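Local coordinates for protein LysR family transcriptional regulator (Vibrio vulnificus, PDB 5FHK) that probably binds specific DNA sequences and regulates transcription as a LysR-type virulence gene regulator, of which this chain is the regulatory domain, at residues I79-V87 / I161-L170; H102-W113 / A142-P153. One frame throughout, in Å; residues are numbered along the deposited sequence.

Contact 1. Residues I79-V87 / I161-L170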
loop_
_atom_site.group_PDB
_atom_site.type_symbol
_atom_site.label_atom_id
_atom_site.label_comp_id
_atom_site.label_asym_id
_atom_site.label_seq_id
_atom_site.Cartn_x
_atom_site.Cartn_y
_atom_site.Cartn_z
ATOM N N ILE A 79 -14.131 -12.242 -1.079
ATOM C CA ILE A 79 -15.343 -12.507 -0.319
ATOM C C ILE A 79 -15.881 -11.183 0.197
ATOM O O ILE A 79 -15.146 -10.208 0.367
ATOM C CB ILE A 79 -15.100 -13.457 0.867
ATOM C CG1 ILE A 79 -14.135 -12.808 1.849
ATOM C CG2 ILE A 79 -14.498 -14.806 0.387
ATOM C CD1 ILE A 79 -13.808 -13.695 3.007
ATOM N N LEU A 80 -17.174 -11.170 0.480
ATOM C CA LEU A 80 -17.848 -9.976 0.969
ATOM C C LEU A 80 -17.778 -9.954 2.485
ATOM O O LEU A 80 -18.018 -10.983 3.122
ATOM C CB LEU A 80 -19.299 -9.970 0.497
ATOM C CG LEU A 80 -19.513 -9.916 -1.023
ATOM C CD1 LEU A 80 -20.983 -10.224 -1.393
ATOM C CD2 LEU A 80 -19.093 -8.562 -1.580
ATOM N N VAL A 81 -17.419 -8.795 3.058
ATOM C CA VAL A 81 -17.362 -8.613 4.507
ATOM C C VAL A 81 -17.846 -7.219 4.905
ATOM O O VAL A 81 -17.980 -6.317 4.076
ATOM C CB VAL A 81 -15.945 -8.847 5.100
ATOM C CG1 VAL A 81 -15.522 -10.286 4.918
ATOM C CG2 VAL A 81 -14.894 -7.895 4.461
ATOM N N ALA A 82 -18.125 -7.067 6.207
ATOM C CA ALA A 82 -18.475 -5.803 6.852
ATOM C C ALA A 82 -18.196 -5.949 8.350
ATOM O O ALA A 82 -18.133 -7.065 8.878
ATOM C CB ALA A 82 -19.944 -5.425 6.599
ATOM N N SER A 83 -18.042 -4.824 9.043
ATOM C CA SER A 83 -17.797 -4.913 10.485
ATOM C C SER A 83 -19.070 -5.326 11.233
ATOM O O SER A 83 -20.173 -5.220 10.704
ATOM C CB SER A 83 -17.270 -3.585 11.024
ATOM O OG SER A 83 -18.329 -2.679 11.267
ATOM N N PRO A 84 -18.938 -5.876 12.445
ATOM C CA PRO A 84 -20.141 -6.153 13.255
ATOM C C PRO A 84 -20.974 -4.915 13.521
ATOM O O PRO A 84 -22.206 -5.003 13.583
ATOM C CB PRO A 84 -19.561 -6.735 14.551
ATOM C CG PRO A 84 -18.276 -7.387 14.098
ATOM C CD PRO A 84 -17.735 -6.509 13.005
ATOM N N GLU A 85 -20.345 -3.749 13.664
ATOM C CA GLU A 85 -21.124 -2.540 13.893
ATOM C C GLU A 85 -22.018 -2.228 12.694
ATOM O O GLU A 85 -23.173 -1.830 12.862
ATOM C CB GLU A 85 -20.190 -1.368 14.208
ATOM C CG GLU A 85 -20.904 -0.056 14.537
ATOM C CD GLU A 85 -19.958 1.152 14.550
ATOM O OE1 GLU A 85 -18.915 1.121 13.837
ATOM O OE2 GLU A 85 -20.262 2.129 15.286
ATOM N N TYR A 86 -21.511 -2.409 11.473
ATOM C CA TYR A 86 -22.364 -2.185 10.306
ATOM C C TYR A 86 -23.490 -3.214 10.231
ATOM O O TYR A 86 -24.620 -2.891 9.836
ATOM C CB TYR A 86 -21.536 -2.229 9.022
ATOM C CG TYR A 86 -22.382 -1.926 7.807
ATOM C CD1 TYR A 86 -22.617 -0.608 7.420
ATOM C CD2 TYR A 86 -22.978 -2.941 7.078
ATOM C CE1 TYR A 86 -23.394 -0.313 6.333
ATOM C CE2 TYR A 86 -23.784 -2.655 5.997
ATOM C CZ TYR A 86 -23.982 -1.338 5.620
ATOM O OH TYR A 86 -24.760 -1.043 4.512
ATOM N N VAL A 87 -23.187 -4.459 10.581
ATOM C CA VAL A 87 -24.170 -5.535 10.516
ATOM C C VAL A 87 -25.290 -5.316 11.528
ATOM O O VAL A 87 -26.471 -5.530 11.227
ATOM C CB VAL A 87 -23.448 -6.877 10.724
ATOM C CG1 VAL A 87 -24.427 -8.003 10.995
ATOM C CG2 VAL A 87 -22.599 -7.189 9.515
ATOM N N ILE A 161 -11.343 -12.018 10.090
ATOM C CA ILE A 161 -12.471 -12.940 10.134
ATOM C C ILE A 161 -12.376 -13.850 11.352
ATOM O O ILE A 161 -13.367 -14.071 12.058
ATOM C CB ILE A 161 -12.542 -13.778 8.854
ATOM C CG1 ILE A 161 -12.724 -12.866 7.639
ATOM C CG2 ILE A 161 -13.672 -14.800 9.003
ATOM C CD1 ILE A 161 -14.089 -12.308 7.559
ATOM N N ALA A 162 -11.205 -14.440 11.564
ATOM C CA ALA A 162 -11.000 -15.300 12.724
ATOM C C ALA A 162 -11.322 -14.557 14.013
ATOM O O ALA A 162 -12.067 -15.065 14.853
ATOM C CB ALA A 162 -9.568 -15.817 12.754
ATOM N N ASP A 163 -10.790 -13.335 14.171
ATOM C CA ASP A 163 -11.025 -12.546 15.380
ATOM C C ASP A 163 -12.476 -12.113 15.521
ATOM O O ASP A 163 -12.921 -11.839 16.644
ATOM C CB ASP A 163 -10.141 -11.285 15.398
ATOM C CG ASP A 163 -8.689 -11.570 15.798
ATOM O OD1 ASP A 163 -8.337 -12.757 15.999
ATOM O OD2 ASP A 163 -7.897 -10.593 15.907
ATOM N N GLY A 164 -13.219 -12.014 14.417
ATOM C CA GLY A 164 -14.560 -11.473 14.466
ATOM C C GLY A 164 -14.668 -9.973 14.260
ATOM O O GLY A 164 -15.777 -9.437 14.360
ATOM N N SER A 165 -13.555 -9.271 13.997
ATOM C CA SER A 165 -13.612 -7.826 13.768
ATOM C C SER A 165 -14.238 -7.484 12.420
ATOM O O SER A 165 -14.715 -6.361 12.236
ATOM C CB SER A 165 -12.216 -7.193 13.852
ATOM O OG SER A 165 -11.239 -7.945 13.137
ATOM N N LEU A 166 -14.192 -8.395 11.461
ATOM C CA LEU A 166 -15.001 -8.309 10.258
ATOM C C LEU A 166 -15.820 -9.587 10.168
ATOM O O LEU A 166 -15.406 -10.633 10.663
ATOM C CB LEU A 166 -14.141 -8.116 8.994
ATOM C CG LEU A 166 -13.398 -6.783 8.838
ATOM C CD1 LEU A 166 -12.348 -6.857 7.746
ATOM C CD2 LEU A 166 -14.378 -5.598 8.553
ATOM N N VAL A 167 -16.983 -9.492 9.537
ATOM C CA VAL A 167 -17.914 -10.602 9.372
ATOM C C VAL A 167 -18.106 -10.869 7.881
ATOM O O VAL A 167 -18.219 -9.928 7.086
ATOM C CB VAL A 167 -19.268 -10.275 10.037
ATOM C CG1 VAL A 167 -20.330 -11.262 9.628
ATOM C CG2 VAL A 167 -19.134 -10.226 11.561
ATOM N N ARG A 168 -18.211 -12.140 7.510
ATOM C CA ARG A 168 -18.579 -12.499 6.142
ATOM C C ARG A 168 -20.060 -12.237 5.918
ATOM O O ARG A 168 -20.900 -12.646 6.716
ATOM C CB ARG A 168 -18.264 -13.973 5.884
ATOM C CG ARG A 168 -18.760 -14.515 4.548
ATOM C CD ARG A 168 -17.600 -14.782 3.647
ATOM N NE ARG A 168 -17.972 -15.188 2.292
ATOM C CZ ARG A 168 -17.687 -16.376 1.756
ATOM N NH1 ARG A 168 -17.042 -17.293 2.460
ATOM N NH2 ARG A 168 -18.051 -16.652 0.511
ATOM N N ILE A 169 -20.396 -11.550 4.840
ATOM C CA ILE A 169 -21.801 -11.381 4.531
ATOM C C ILE A 169 -22.065 -12.054 3.192
ATOM O O ILE A 169 -21.182 -12.125 2.334
ATOM C CB ILE A 169 -22.216 -9.893 4.538
ATOM C CG1 ILE A 169 -21.535 -9.141 3.421
ATOM C CG2 ILE A 169 -21.831 -9.247 5.852
ATOM C CD1 ILE A 169 -22.493 -8.312 2.643
ATOM N N LEU A 170 -23.268 -12.624 3.050
ATOM C CA LEU A 170 -23.689 -13.378 1.869
ATOM C C LEU A 170 -22.757 -14.570 1.689
ATOM O O LEU A 170 -22.097 -14.707 0.652
ATOM C CB LEU A 170 -23.700 -12.490 0.618
ATOM C CG LEU A 170 -24.848 -11.502 0.428
ATOM C CD1 LEU A 170 -24.497 -10.469 -0.649
ATOM C CD2 LEU A 170 -26.139 -12.251 0.052
HETATM O O HOH W 1 -19.352 -13.287 0.274
#

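Contact 2. Residues H102-W113 / A142-P153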
loop_
_atom_site.group_PDB
_atom_site.type_symbol
_atom_site.label_atom_id
_atom_site.label_comp_id
_atom_site.label_asym_id
_atom_site.label_seq_id
_atom_site.Cartn_x
_atom_site.Cartn_y
_atom_site.Cartn_z
ATOM N N HIS A 102 -27.345 -1.034 -0.058
ATOM C CA HIS A 102 -26.359 -1.001 1.009
ATOM C C HIS A 102 -25.217 -0.071 0.617
ATOM O O HIS A 102 -24.964 0.166 -0.570
ATOM C CB HIS A 102 -25.804 -2.401 1.299
ATOM C CG HIS A 102 -26.635 -3.194 2.255
ATOM N ND1 HIS A 102 -26.402 -3.197 3.614
ATOM C CD2 HIS A 102 -27.699 -4.007 2.054
ATOM C CE1 HIS A 102 -27.296 -3.967 4.210
ATOM N NE2 HIS A 102 -28.089 -4.474 3.286
ATOM N N PHE A 103 -24.527 0.448 1.637
ATOM C CA PHE A 103 -23.310 1.224 1.431
ATOM C C PHE A 103 -22.187 0.286 1.000
ATOM O O PHE A 103 -21.847 -0.650 1.731
ATOM C CB PHE A 103 -22.896 1.956 2.712
ATOM C CG PHE A 103 -23.889 2.989 3.211
ATOM C CD1 PHE A 103 -23.949 4.256 2.646
ATOM C CD2 PHE A 103 -24.744 2.695 4.267
ATOM C CE1 PHE A 103 -24.874 5.215 3.123
ATOM C CE2 PHE A 103 -25.645 3.634 4.746
ATOM C CZ PHE A 103 -25.704 4.894 4.175
ATOM N N LEU A 104 -21.591 0.552 -0.156
ATOM C CA LEU A 104 -20.543 -0.299 -0.705
ATOM C C LEU A 104 -19.211 0.432 -0.690
ATOM O O LEU A 104 -19.155 1.654 -0.832
ATOM C CB LEU A 104 -20.879 -0.750 -2.128
ATOM C CG LEU A 104 -22.211 -1.493 -2.233
ATOM C CD1 LEU A 104 -22.430 -2.023 -3.642
ATOM C CD2 LEU A 104 -22.266 -2.602 -1.198
ATOM N N LEU A 105 -18.140 -0.331 -0.468
ATOM C CA LEU A 105 -16.781 0.190 -0.477
ATOM C C LEU A 105 -15.980 -0.622 -1.477
ATOM O O LEU A 105 -15.912 -1.853 -1.371
ATOM C CB LEU A 105 -16.150 0.122 0.913
ATOM C CG LEU A 105 -17.103 0.485 2.050
ATOM C CD1 LEU A 105 -16.574 0.040 3.444
ATOM C CD2 LEU A 105 -17.391 1.977 2.019
ATOM N N LYS A 106 -15.390 0.059 -2.461
ATOM C CA LYS A 106 -14.819 -0.625 -3.614
ATOM C C LYS A 106 -13.382 -0.170 -3.854
ATOM O O LYS A 106 -13.109 1.032 -3.898
ATOM C CB LYS A 106 -15.687 -0.375 -4.853
ATOM C CG LYS A 106 -17.035 -1.107 -4.821
ATOM C CD LYS A 106 -17.846 -0.899 -6.076
ATOM C CE LYS A 106 -18.987 -1.923 -6.162
ATOM N NZ LYS A 106 -19.756 -1.804 -7.428
ATOM N N GLY A 107 -12.474 -1.127 -4.001
ATOM C CA GLY A 107 -11.085 -0.820 -4.298
ATOM C C GLY A 107 -10.592 -1.596 -5.499
ATOM O O GLY A 107 -10.926 -2.771 -5.669
ATOM N N HIS A 108 -9.786 -0.922 -6.336
ATOM C CA HIS A 108 -9.183 -1.565 -7.499
ATOM C C HIS A 108 -8.335 -2.751 -7.052
ATOM O O HIS A 108 -7.678 -2.680 -6.005
ATOM C CB HIS A 108 -8.290 -0.587 -8.272
ATOM C CG HIS A 108 -9.025 0.336 -9.197
ATOM N ND1 HIS A 108 -9.108 1.696 -8.978
ATOM C CD2 HIS A 108 -9.664 0.104 -10.371
ATOM C CE1 HIS A 108 -9.786 2.260 -9.963
ATOM N NE2 HIS A 108 -10.136 1.316 -10.821
ATOM N N PRO A 109 -8.281 -3.843 -7.840
ATOM C CA PRO A 109 -8.925 -4.077 -9.139
ATOM C C PRO A 109 -10.295 -4.747 -8.999
ATOM O O PRO A 109 -10.696 -5.517 -9.875
ATOM C CB PRO A 109 -7.939 -5.021 -9.832
ATOM C CG PRO A 109 -7.460 -5.910 -8.691
ATOM C CD PRO A 109 -7.463 -5.003 -7.436
ATOM N N LEU A 110 -10.972 -4.478 -7.881
ATOM C CA LEU A 110 -12.291 -5.004 -7.562
ATOM C C LEU A 110 -13.320 -3.878 -7.503
ATOM O O LEU A 110 -14.129 -3.793 -6.571
ATOM C CB LEU A 110 -12.259 -5.777 -6.245
ATOM C CG LEU A 110 -11.222 -6.897 -6.092
ATOM C CD1 LEU A 110 -11.399 -7.599 -4.741
ATOM C CD2 LEU A 110 -11.321 -7.917 -7.252
ATOM N N LEU A 111 -13.265 -2.964 -8.477
ATOM C CA LEU A 111 -14.350 -2.004 -8.650
ATOM C C LEU A 111 -15.592 -2.661 -9.232
ATOM O O LEU A 111 -16.699 -2.129 -9.074
ATOM C CB LEU A 111 -13.915 -0.851 -9.553
ATOM C CG LEU A 111 -12.975 0.207 -8.962
ATOM C CD1 LEU A 111 -13.189 1.576 -9.660
ATOM C CD2 LEU A 111 -13.147 0.316 -7.455
ATOM N N LYS A 112 -15.426 -3.798 -9.897
ATOM C CA LYS A 112 -16.523 -4.589 -10.439
ATOM C C LYS A 112 -16.644 -5.853 -9.598
ATOM O O LYS A 112 -15.649 -6.556 -9.384
ATOM C CB LYS A 112 -16.266 -4.927 -11.911
ATOM C CG LYS A 112 -17.399 -5.668 -12.639
ATOM C CD LYS A 112 -16.985 -5.940 -14.083
ATOM C CE LYS A 112 -16.992 -7.428 -14.394
ATOM N NZ LYS A 112 -16.040 -8.160 -13.482
ATOM N N TRP A 113 -17.837 -6.115 -9.083
ATOM C CA TRP A 113 -18.063 -7.271 -8.222
ATOM C C TRP A 113 -18.822 -8.308 -9.041
ATOM O O TRP A 113 -20.007 -8.127 -9.330
ATOM C CB TRP A 113 -18.852 -6.908 -6.964
ATOM C CG TRP A 113 -18.190 -6.003 -5.994
ATOM C CD1 TRP A 113 -16.970 -5.382 -6.121
ATOM C CD2 TRP A 113 -18.716 -5.598 -4.728
ATOM N NE1 TRP A 113 -16.715 -4.620 -5.013
ATOM C CE2 TRP A 113 -17.764 -4.748 -4.135
ATOM C CE3 TRP A 113 -19.899 -5.893 -4.028
ATOM C CZ2 TRP A 113 -17.957 -4.176 -2.877
ATOM C CZ3 TRP A 113 -20.094 -5.314 -2.774
ATOM C CH2 TRP A 113 -19.132 -4.457 -2.219
ATOM N N ALA A 142 -11.896 1.505 5.941
ATOM C CA ALA A 142 -13.224 2.103 6.038
ATOM C C ALA A 142 -14.274 1.067 6.418
ATOM O O ALA A 142 -15.230 1.385 7.145
ATOM C CB ALA A 142 -13.594 2.786 4.715
ATOM N N CYS A 143 -14.110 -0.165 5.921
ATOM C CA CYS A 143 -14.957 -1.283 6.307
ATOM C C CYS A 143 -14.877 -1.538 7.810
ATOM O O CYS A 143 -15.908 -1.681 8.483
ATOM C CB CYS A 143 -14.519 -2.525 5.531
ATOM S SG CYS A 143 -15.579 -3.972 5.658
ATOM N N SER A 144 -13.651 -1.605 8.351
ATOM C CA SER A 144 -13.470 -1.800 9.790
ATOM C C SER A 144 -14.164 -0.713 10.601
ATOM O O SER A 144 -14.668 -0.976 11.702
ATOM C CB SER A 144 -11.982 -1.824 10.126
ATOM O OG SER A 144 -11.422 -3.093 9.866
ATOM N N GLU A 145 -14.233 0.497 10.066
ATOM C CA GLU A 145 -14.925 1.576 10.744
ATOM C C GLU A 145 -16.433 1.533 10.532
ATOM O O GLU A 145 -17.135 2.450 10.963
ATOM C CB GLU A 145 -14.342 2.922 10.303
ATOM C CG GLU A 145 -13.115 3.338 11.131
ATOM C CD GLU A 145 -13.365 4.566 12.015
ATOM O OE1 GLU A 145 -12.381 5.242 12.393
ATOM O OE2 GLU A 145 -14.543 4.858 12.329
ATOM N N GLY A 146 -16.955 0.486 9.901
ATOM C CA GLY A 146 -18.388 0.301 9.854
ATOM C C GLY A 146 -19.117 1.159 8.854
ATOM O O GLY A 146 -20.310 1.427 9.036
ATOM N N LEU A 147 -18.449 1.567 7.778
ATOM C CA LEU A 147 -19.042 2.383 6.736
ATOM C C LEU A 147 -19.663 1.568 5.610
ATOM O O LEU A 147 -20.263 2.158 4.707
ATOM C CB LEU A 147 -17.996 3.345 6.166
ATOM C CG LEU A 147 -17.426 4.412 7.117
ATOM C CD1 LEU A 147 -16.209 5.102 6.486
ATOM C CD2 LEU A 147 -18.492 5.461 7.513
ATOM N N GLY A 148 -19.569 0.244 5.629
ATOM C CA GLY A 148 -20.337 -0.508 4.648
ATOM C C GLY A 148 -19.675 -1.825 4.270
ATOM O O GLY A 148 -18.764 -2.302 4.949
ATOM N N ILE A 149 -20.174 -2.382 3.159
ATOM C CA ILE A 149 -19.797 -3.691 2.627
ATOM C C ILE A 149 -18.719 -3.514 1.568
ATOM O O ILE A 149 -18.816 -2.623 0.712
ATOM C CB ILE A 149 -21.026 -4.392 2.013
ATOM C CG1 ILE A 149 -22.081 -4.731 3.077
ATOM C CG2 ILE A 149 -20.610 -5.625 1.177
ATOM C CD1 ILE A 149 -23.411 -4.909 2.488
ATOM N N THR A 150 -17.698 -4.366 1.606
ATOM C CA THR A 150 -16.670 -4.388 0.575
ATOM C C THR A 150 -16.427 -5.812 0.097
ATOM O O THR A 150 -16.843 -6.792 0.713
ATOM C CB THR A 150 -15.339 -3.814 1.073
ATOM O OG1 THR A 150 -14.386 -3.919 0.013
ATOM C CG2 THR A 150 -14.837 -4.626 2.274
ATOM N N LEU A 151 -15.728 -5.909 -1.021
ATOM C CA LEU A 151 -15.254 -7.183 -1.536
ATOM C C LEU A 151 -13.735 -7.174 -1.455
ATOM O O LEU A 151 -13.087 -6.228 -1.912
ATOM C CB LEU A 151 -15.709 -7.412 -2.967
ATOM C CG LEU A 151 -15.164 -8.723 -3.536
ATOM C CD1 LEU A 151 -15.982 -9.845 -2.982
ATOM C CD2 LEU A 151 -15.262 -8.734 -5.068
ATOM N N MET A 152 -13.175 -8.223 -0.871
ATOM C CA MET A 152 -11.798 -8.135 -0.445
ATOM C C MET A 152 -11.141 -9.498 -0.613
ATOM O O MET A 152 -11.784 -10.527 -0.331
ATOM C CB MET A 152 -11.745 -7.679 1.015
ATOM C CG MET A 152 -10.390 -7.385 1.582
ATOM S SD MET A 152 -9.748 -5.787 1.091
ATOM C CE MET A 152 -11.114 -4.712 1.488
ATOM N N PRO A 153 -9.888 -9.547 -1.072
ATOM C CA PRO A 153 -9.187 -10.837 -1.155
ATOM C C PRO A 153 -9.038 -11.453 0.227
ATOM O O PRO A 153 -8.510 -10.817 1.146
ATOM C CB PRO A 153 -7.820 -10.473 -1.756
ATOM C CG PRO A 153 -7.967 -9.088 -2.312
ATOM C CD PRO A 153 -9.007 -8.424 -1.427
#

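Contact 1. Residues I79-V87 / I161-L170
Leu-80, Ile-169 and Val-81, which lose the most surface to this contact, meet in an antiparallel beta ladder in which strand 68-82 takes the short strand 167-168 as a neighbour, part of the periplasmic-binding-protein-like fold of LysR regulatory domains. Leu-80 is gripped through its backbone by Ile-169, whose N donates to Leu-80 O over 3.0 Å from well above the carbonyl plane. On the side-chain side, Leu-80 CB rests against Ile-169 CG1 at 3.8 Å, and its CD1 branch reaches Leu-170 CD1 at 3.6 Å. Ala-82 and Val-167 form the hydrogen-bonded pair, exchanging N-H and C=O in both directions, while Val-81 faces Arg-168 as the non-hydrogen-bonded pair. Val-81 turns CG1 anti to its carbonyl carbon (chi1 -65°), where the methyl meets Ile-161 CD1 at 3.6 Å and ties the strand to helix 158-163. Beyond the ladder, Ser-83 caps helix 84-87: its OG accepts from Tyr-86 N. The Arg-168 side chain bends at chi2 (110°) and crosses Ile-79 at about a right angle; its NH2 bonds to Trp-173 O. One guanidinium face is covered by Ile-79 CG2, and at the edge a water accepts from both Leu-80 N and Arg-168 NE, the latter at 3.1 Å.

Contact 2. Residues H102-W113 / A142-P153
Leu-105 and Ile-149 carry a parallel pairing between strands 104-107 and 149-153, inside the alpha/beta subdomain of a periplasmic-binding-protein-like fold; the short strand axes lie 28° apart. Two backbone bonds hold the register: Ile-149 N donates to Phe-103 O at 2.8 Å, and Leu-105 N to Ile-149 O at 2.7 Å. The same two carbonyls receive CA-H...O contacts from Gly-148 and Leu-104. A side chain adds a third bond between the strands: Thr-150 places OG1 anti to its backbone N (chi1 178°) and donates to Leu-105 O over 2.9 Å, from above the carbonyl plane. The chain reaches the strand through a Schellman motif that ends helix 136-144, with Gly-146 at C-prime, and then Gly-148, whose backbone angles suit glycine.

Apolar contacts occupy both faces of the pair. On the helix side, Leu-105 CD1 presses on the end of helix 136-144, 3.9 Å from Cys-143 CB, and CD2 lies over Leu-147. On the other face Leu-104 and Ile-149 run side by side, and the far end of Ile-149, CD1, touches the His-102 ring, whose ND1 is hydrogen-bonded to Tyr-86. The Leu-110 and Leu-151 side chains cross at about a right angle, with Leu-110 CD1 4.0 Å from Leu-151 CD2.

Aromatic contacts centre on Trp-113. Its indole is sandwiched, Lys-106 CE over one face and Leu-151 CB over the opposite one. The latter is a CH-pi contact 3.7 Å from the centroid of the five-membered ring. The six-membered ring meets Ile-149 as well, with CH2 3.9 Å from CG2. At the ring edge, in its plane, lies Ile-149 O, 3.5 Å from Trp-113 CH2.

How the contacts relate
Contact 2 is the more buried of the two, while contact 1 is only partly buried and lies farther from the centre of the chain; along the sequence contact 2 is nested within the loop that contact 1 closes. They share one sheet: strand 68-82 of contact 1 runs antiparallel beside strand 149-153 of contact 2, and Ile-79 N probably bonds to Met-152 O. A side-chain bond, from helix 84-87 to the chain leading into strand 104-107, adds to this backbone one. Both contacts combine backbone bonds with aliphatic packing; the peripheral 79-87/161-170 ladder adds an arginine and a bridging water at its edge, the inner 102-113/142-153 pairing an indole and a threonine hydroxyl.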